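Local coordinates for protein enoyl-CoA hydratase (Mycobacterium avium, PDB 3OC7) that probably hydrates the double bond of enoyl-CoA thioesters in fatty acid metabolism, as a trimeric member of the crotonase family, at residues Met5-Gly13 with Ser36-His44; Glu145-Ala153 with Leu244-Met254. One frame throughout, in Å; residues are numbered along the deposited sequence.

Interaction 1: residues Met5-Gly13 with Ser36-His44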
# COMPACT_ATOMS: atom_id res chain seq x y z
N MET A 5 -18.20 -35.30 11.98
CA MET A 5 -18.16 -33.80 11.88
C MET A 5 -19.50 -33.18 12.29
O MET A 5 -20.56 -33.65 11.89
CB MET A 5 -17.77 -33.37 10.46
CG MET A 5 -17.68 -31.87 10.23
SD MET A 5 -16.64 -31.39 8.82
CE MET A 5 -15.00 -31.65 9.49
N ASP A 6 -19.44 -32.11 13.10
CA ASP A 6 -20.63 -31.36 13.52
C ASP A 6 -21.10 -30.32 12.48
O ASP A 6 -20.32 -29.90 11.62
CB ASP A 6 -20.36 -30.65 14.85
CG ASP A 6 -20.21 -31.61 16.02
OD1 ASP A 6 -20.90 -32.66 16.05
OD2 ASP A 6 -19.40 -31.32 16.93
N ALA A 7 -22.37 -29.92 12.59
CA ALA A 7 -22.92 -28.78 11.83
C ALA A 7 -23.45 -27.75 12.83
O ALA A 7 -23.94 -28.16 13.90
CB ALA A 7 -24.03 -29.27 10.91
N LEU A 8 -23.40 -26.44 12.55
CA LEU A 8 -23.00 -25.82 11.26
C LEU A 8 -21.51 -25.41 11.20
O LEU A 8 -21.02 -25.03 10.13
CB LEU A 8 -23.90 -24.60 10.98
CG LEU A 8 -25.43 -24.76 10.93
CD1 LEU A 8 -26.11 -23.42 10.82
CD2 LEU A 8 -25.86 -25.65 9.76
N VAL A 9 -20.83 -25.49 12.34
CA VAL A 9 -19.37 -25.30 12.47
C VAL A 9 -18.80 -26.49 13.26
O VAL A 9 -19.30 -26.81 14.36
CB VAL A 9 -19.00 -23.96 13.21
CG1 VAL A 9 -17.48 -23.77 13.29
CG2 VAL A 9 -19.65 -22.75 12.54
N ASP A 10 -17.78 -27.16 12.71
CA ASP A 10 -17.09 -28.25 13.43
C ASP A 10 -15.80 -27.76 14.11
O ASP A 10 -15.07 -26.96 13.54
CB ASP A 10 -16.77 -29.44 12.51
CG ASP A 10 -16.02 -30.57 13.23
OD1 ASP A 10 -16.66 -31.36 13.97
OD2 ASP A 10 -14.79 -30.68 13.07
N TYR A 11 -15.53 -28.24 15.33
CA TYR A 11 -14.32 -27.91 16.11
C TYR A 11 -13.44 -29.15 16.27
O TYR A 11 -13.93 -30.19 16.74
CB TYR A 11 -14.70 -27.37 17.50
CG TYR A 11 -13.50 -26.92 18.35
CD1 TYR A 11 -12.73 -27.84 19.08
CD2 TYR A 11 -13.15 -25.57 18.43
CE1 TYR A 11 -11.63 -27.41 19.85
CE2 TYR A 11 -12.06 -25.14 19.20
CZ TYR A 11 -11.30 -26.07 19.90
OH TYR A 11 -10.22 -25.64 20.65
N ALA A 12 -12.17 -29.03 15.90
CA ALA A 12 -11.15 -30.06 16.14
C ALA A 12 -9.92 -29.47 16.84
O ALA A 12 -9.26 -28.56 16.31
CB ALA A 12 -10.75 -30.76 14.83
N GLY A 13 -9.62 -29.96 18.05
CA GLY A 13 -8.51 -29.46 18.87
C GLY A 13 -7.23 -30.29 18.73
O GLY A 13 -7.20 -31.22 17.92
N SER A 36 -25.77 -17.33 8.36
CA SER A 36 -26.98 -17.36 9.19
C SER A 36 -26.68 -16.97 10.64
O SER A 36 -25.52 -17.01 11.06
CB SER A 36 -27.62 -18.75 9.13
OG SER A 36 -26.80 -19.74 9.73
N THR A 37 -27.71 -16.63 11.43
CA THR A 37 -27.54 -16.30 12.86
C THR A 37 -26.85 -17.43 13.62
O THR A 37 -25.94 -17.19 14.43
CB THR A 37 -28.91 -15.98 13.55
OG1 THR A 37 -29.51 -14.84 12.94
CG2 THR A 37 -28.73 -15.72 15.05
N ALA A 38 -27.30 -18.66 13.37
CA ALA A 38 -26.74 -19.84 14.02
C ALA A 38 -25.27 -20.09 13.66
O ALA A 38 -24.45 -20.38 14.54
CB ALA A 38 -27.59 -21.09 13.71
N LEU A 39 -24.93 -20.00 12.37
CA LEU A 39 -23.52 -20.19 11.96
C LEU A 39 -22.60 -19.13 12.59
O LEU A 39 -21.50 -19.46 13.08
CB LEU A 39 -23.37 -20.21 10.42
CG LEU A 39 -21.97 -20.53 9.86
CD1 LEU A 39 -22.04 -21.41 8.61
CD2 LEU A 39 -21.17 -19.26 9.59
N VAL A 40 -23.04 -17.88 12.60
CA VAL A 40 -22.29 -16.77 13.23
C VAL A 40 -22.06 -16.97 14.74
O VAL A 40 -20.93 -16.83 15.22
CB VAL A 40 -22.94 -15.39 12.89
CG1 VAL A 40 -22.29 -14.26 13.69
CG2 VAL A 40 -22.79 -15.07 11.41
N SER A 41 -23.11 -17.33 15.49
CA SER A 41 -22.97 -17.66 16.93
C SER A 41 -21.98 -18.81 17.20
O SER A 41 -21.15 -18.73 18.13
CB SER A 41 -24.33 -17.98 17.59
OG SER A 41 -25.18 -16.85 17.61
N GLN A 42 -22.06 -19.86 16.37
CA GLN A 42 -21.15 -21.00 16.51
C GLN A 42 -19.67 -20.68 16.19
O GLN A 42 -18.78 -21.26 16.81
CB GLN A 42 -21.65 -22.23 15.71
CG GLN A 42 -22.95 -22.84 16.32
CD GLN A 42 -23.62 -23.91 15.45
OE1 GLN A 42 -22.94 -24.69 14.77
NE2 GLN A 42 -24.95 -23.97 15.50
N LEU A 43 -19.43 -19.75 15.26
CA LEU A 43 -18.05 -19.25 15.03
C LEU A 43 -17.48 -18.44 16.22
O LEU A 43 -16.30 -18.63 16.59
CB LEU A 43 -17.95 -18.40 13.75
CG LEU A 43 -17.57 -18.99 12.39
CD1 LEU A 43 -17.03 -17.86 11.50
CD2 LEU A 43 -16.52 -20.08 12.50
N HIS A 44 -18.28 -17.53 16.80
CA HIS A 44 -17.87 -16.83 18.03
C HIS A 44 -17.47 -17.85 19.15
O HIS A 44 -16.40 -17.72 19.78
CB HIS A 44 -18.97 -15.87 18.55
CG HIS A 44 -19.07 -14.55 17.80
ND1 HIS A 44 -18.26 -13.47 18.08
CD2 HIS A 44 -19.96 -14.12 16.86
CE1 HIS A 44 -18.60 -12.45 17.30
NE2 HIS A 44 -19.62 -12.82 16.55
O HOH W 1 -26.84 -26.46 14.48

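Interaction 2: residues Glu145-Ala153 with Leu244-Met254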
# COMPACT_ATOMS: atom_id res chain seq x y z
N GLU A 145 -21.79 -6.35 -6.38
CA GLU A 145 -22.73 -5.49 -5.64
C GLU A 145 -23.40 -4.39 -6.47
O GLU A 145 -24.64 -4.24 -6.42
CB GLU A 145 -22.08 -4.88 -4.36
CG GLU A 145 -21.91 -5.83 -3.14
CD GLU A 145 -20.78 -6.86 -3.24
OE1 GLU A 145 -20.02 -6.90 -4.23
OE2 GLU A 145 -20.65 -7.64 -2.27
N ALA A 146 -22.62 -3.64 -7.26
CA ALA A 146 -23.18 -2.53 -8.06
C ALA A 146 -24.19 -3.00 -9.10
O ALA A 146 -25.14 -2.28 -9.42
CB ALA A 146 -22.07 -1.71 -8.71
N ARG A 147 -23.99 -4.22 -9.62
CA ARG A 147 -24.89 -4.84 -10.61
C ARG A 147 -26.29 -5.14 -10.07
O ARG A 147 -27.23 -5.33 -10.85
CB ARG A 147 -24.27 -6.12 -11.21
CG ARG A 147 -22.94 -5.88 -11.91
CD ARG A 147 -22.48 -7.08 -12.72
NE ARG A 147 -21.17 -6.86 -13.34
CZ ARG A 147 -20.53 -7.74 -14.10
NH1 ARG A 147 -21.08 -8.92 -14.37
NH2 ARG A 147 -19.34 -7.45 -14.61
N ILE A 148 -26.41 -5.23 -8.74
CA ILE A 148 -27.73 -5.42 -8.10
C ILE A 148 -28.21 -4.19 -7.31
O ILE A 148 -29.14 -4.26 -6.51
CB ILE A 148 -27.84 -6.77 -7.28
CG1 ILE A 148 -26.91 -6.77 -6.05
CG2 ILE A 148 -27.58 -7.99 -8.18
CD1 ILE A 148 -27.12 -7.97 -5.08
N GLY A 149 -27.55 -3.04 -7.54
CA GLY A 149 -27.96 -1.77 -6.94
C GLY A 149 -27.41 -1.38 -5.58
O GLY A 149 -27.86 -0.39 -4.99
N VAL A 150 -26.42 -2.11 -5.08
CA VAL A 150 -25.83 -1.83 -3.75
C VAL A 150 -24.30 -1.59 -3.83
O VAL A 150 -23.79 -1.32 -4.93
CB VAL A 150 -26.27 -2.88 -2.66
CG1 VAL A 150 -27.81 -2.94 -2.57
CG2 VAL A 150 -25.73 -4.27 -2.96
N ALA A 151 -23.61 -1.69 -2.69
CA ALA A 151 -22.15 -1.43 -2.59
C ALA A 151 -21.49 -2.35 -1.54
O ALA A 151 -22.17 -2.80 -0.61
CB ALA A 151 -21.88 0.05 -2.26
N PRO A 152 -20.17 -2.62 -1.66
CA PRO A 152 -19.46 -3.42 -0.63
C PRO A 152 -19.10 -2.62 0.65
O PRO A 152 -17.90 -2.48 0.99
CB PRO A 152 -18.22 -3.95 -1.38
CG PRO A 152 -18.30 -3.41 -2.83
CD PRO A 152 -19.31 -2.30 -2.82
N ALA A 153 -20.11 -2.12 1.37
CA ALA A 153 -19.91 -1.20 2.49
C ALA A 153 -19.20 -1.79 3.74
O ALA A 153 -18.06 -1.41 4.05
CB ALA A 153 -21.23 -0.46 2.85
N LEU A 244 -29.29 1.21 1.47
CA LEU A 244 -29.20 0.66 0.12
C LEU A 244 -30.10 -0.57 -0.05
O LEU A 244 -30.78 -0.72 -1.07
CB LEU A 244 -27.75 0.37 -0.27
CG LEU A 244 -26.79 1.57 -0.41
CD1 LEU A 244 -25.32 1.11 -0.35
CD2 LEU A 244 -27.06 2.39 -1.69
N PHE A 245 -30.14 -1.45 0.96
CA PHE A 245 -30.94 -2.69 0.88
C PHE A 245 -32.45 -2.45 0.58
O PHE A 245 -33.06 -3.21 -0.18
CB PHE A 245 -30.77 -3.55 2.15
CG PHE A 245 -31.39 -4.93 2.05
CD1 PHE A 245 -30.70 -5.98 1.44
CD2 PHE A 245 -32.66 -5.19 2.56
CE1 PHE A 245 -31.26 -7.25 1.34
CE2 PHE A 245 -33.24 -6.46 2.46
CZ PHE A 245 -32.53 -7.49 1.85
N VAL A 246 -33.03 -1.43 1.20
CA VAL A 246 -34.47 -1.15 1.08
C VAL A 246 -34.84 -0.16 -0.05
O VAL A 246 -36.01 0.20 -0.21
CB VAL A 246 -35.09 -0.68 2.45
CG1 VAL A 246 -34.84 -1.71 3.55
CG2 VAL A 246 -34.57 0.70 2.85
N SER A 247 -33.84 0.26 -0.84
CA SER A 247 -34.03 1.23 -1.93
C SER A 247 -34.72 0.65 -3.16
O SER A 247 -34.77 -0.57 -3.34
CB SER A 247 -32.68 1.82 -2.35
OG SER A 247 -31.90 0.86 -3.05
N ASP A 248 -35.23 1.54 -4.02
CA ASP A 248 -35.89 1.15 -5.28
C ASP A 248 -34.97 0.42 -6.27
O ASP A 248 -35.37 -0.58 -6.87
CB ASP A 248 -36.54 2.36 -5.97
CG ASP A 248 -37.71 2.95 -5.17
OD1 ASP A 248 -38.30 2.25 -4.31
OD2 ASP A 248 -38.05 4.13 -5.42
N GLU A 249 -33.74 0.92 -6.45
CA GLU A 249 -32.80 0.28 -7.37
C GLU A 249 -32.33 -1.10 -6.90
O GLU A 249 -32.11 -2.00 -7.72
CB GLU A 249 -31.61 1.20 -7.74
CG GLU A 249 -31.93 2.18 -8.87
CD GLU A 249 -30.84 3.22 -9.14
OE1 GLU A 249 -29.63 2.90 -9.07
OE2 GLU A 249 -31.21 4.37 -9.46
N ALA A 250 -32.20 -1.29 -5.58
CA ALA A 250 -31.88 -2.61 -5.02
C ALA A 250 -33.00 -3.64 -5.22
O ALA A 250 -32.73 -4.81 -5.48
CB ALA A 250 -31.50 -2.49 -3.54
N ARG A 251 -34.26 -3.20 -5.12
CA ARG A 251 -35.41 -4.08 -5.36
C ARG A 251 -35.43 -4.59 -6.81
O ARG A 251 -35.63 -5.79 -7.06
CB ARG A 251 -36.71 -3.36 -5.02
CG ARG A 251 -36.83 -2.93 -3.57
CD ARG A 251 -37.57 -3.95 -2.71
NE ARG A 251 -37.64 -3.54 -1.31
CZ ARG A 251 -38.49 -2.63 -0.82
NH1 ARG A 251 -39.36 -2.02 -1.61
NH2 ARG A 251 -38.46 -2.34 0.48
N GLU A 252 -35.24 -3.67 -7.76
CA GLU A 252 -35.19 -4.02 -9.19
C GLU A 252 -33.99 -4.92 -9.51
O GLU A 252 -34.10 -5.85 -10.32
CB GLU A 252 -35.19 -2.74 -10.05
CG GLU A 252 -34.79 -2.92 -11.53
CD GLU A 252 -35.75 -3.79 -12.35
OE1 GLU A 252 -36.88 -4.09 -11.91
OE2 GLU A 252 -35.35 -4.16 -13.48
N GLY A 253 -32.85 -4.63 -8.89
CA GLY A 253 -31.65 -5.44 -9.11
C GLY A 253 -31.81 -6.91 -8.73
O GLY A 253 -31.38 -7.80 -9.47
N MET A 254 -32.42 -7.17 -7.58
CA MET A 254 -32.59 -8.55 -7.13
C MET A 254 -33.68 -9.27 -7.92
O MET A 254 -33.54 -10.45 -8.23
CB MET A 254 -32.87 -8.61 -5.62
CG MET A 254 -32.96 -10.04 -5.04
SD MET A 254 -31.49 -11.07 -5.28
CE MET A 254 -30.40 -10.41 -4.02
O HOH W 2 -29.48 -7.25 -11.81
O HOH W 3 -30.33 -5.97 -4.67

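Interaction 1: residues Met5-Gly13 with Ser36-His44
Gln42 reaches from the helix to the start of the edge strand, and its amide answers two backbone donors at once. Its OE1 accepts from Leu8 N at 2.9 Å, on a lone pair in the carbonyl plane, and more weakly from Val9 N at 3.3 Å. An extended chain beyond CG (chi2 170°) carries the amide to the strand backbone. The other end of the amide is served by a water, which accepts from Gln42 NE2 and donates weakly to Ala7 O. A cis peptide precedes Leu8, where the chain bends into the strand.

The rest of the contact is aliphatic. Leu8 CD1 packs 4.0 Å from Ala38 CB in the first turn of the helix, where Ser36 OG caps Leu39 N at 3.2 Å. The branched Val9 divides its methyls: CG2 lies 3.8 Å from Gln42 CB, while CG1 meets Leu43 CD2 at 3.9 Å. Asp10 OD1 takes a nearly straight bond from Asp6 N.

Strand 9-12, at the sheet margin, pairs antiparallel with strand 21-26 and lies 17° from parallel to the 37-44 part of helix 37-52; Leu39 continues onto Leu26, and Leu43 onto Leu100 of helix 86-106.

Interaction 2: residues Glu145-Ala153 with Leu244-Met254
Ile148 and Gly149 bring the loop backbone against the first turns of helix 248-259, with the CA atoms of Ile148 and Gly253 only 4.0 Å apart. Two glycines permit this. Having no side chain, Gly253 lets Ile148 O lie close, and Gly149, at positive phi (89°), does the same for Glu249 O. Ile148 O receives a nearly linear CA-H...O contact from Ala250 CA at 3.5 Å. The direct contacts involve no conventional hydrogen bond; waters supply the polar links. One donates to both Ile148 O and Ala250 O, at 2.8 Å each, and another joins Arg147 O to Gly253 O. Within the loop, Glu145 O accepts from Ile148 N and Val150 N on opposite faces of its plane, fixing the turn.

Around this backbone core the side chains are small or aliphatic. Val150 CG1, set anti to the carbonyl carbon (chi1 -56°), touches both Ala250 CB at 3.8 Å and Leu244 CB at 4.0 Å, and so bridges the two helices. Leu244 sends CD1 on to Ala151 CB, 4.1 Å away, and at the far end Ile148 CD1 touches Met254 CE.

Ser247 caps the second helix through a weak bond from Ala250 N, and its OG also bonds Gln213 of the second subunit. That subunit holds Glu249 through Ser211 as well. The contact thus joins the loop between strand 140-142 and helix 156-159 to the junction of helices 212-245 and 248-259, at the interface with the second subunit.

Interaction 1 lies nearer the middle of the chain and is partly buried, whereas interaction 2 is a surface contact; their centres are 29 Å apart, they do not touch, and they share no helix or strand. The first lays a sheet-edge strand on a helix and combines leucine and valine packing with direct amide-to-backbone bonds. The second sets a loop against a helix junction, where close approach of main chains is flanked by aliphatic side chains and polar links pass through water. Helix 86-106 borders both, through Leu43 and Phe245. Their assembly roles differ too: only interaction 2 is touched by another subunit.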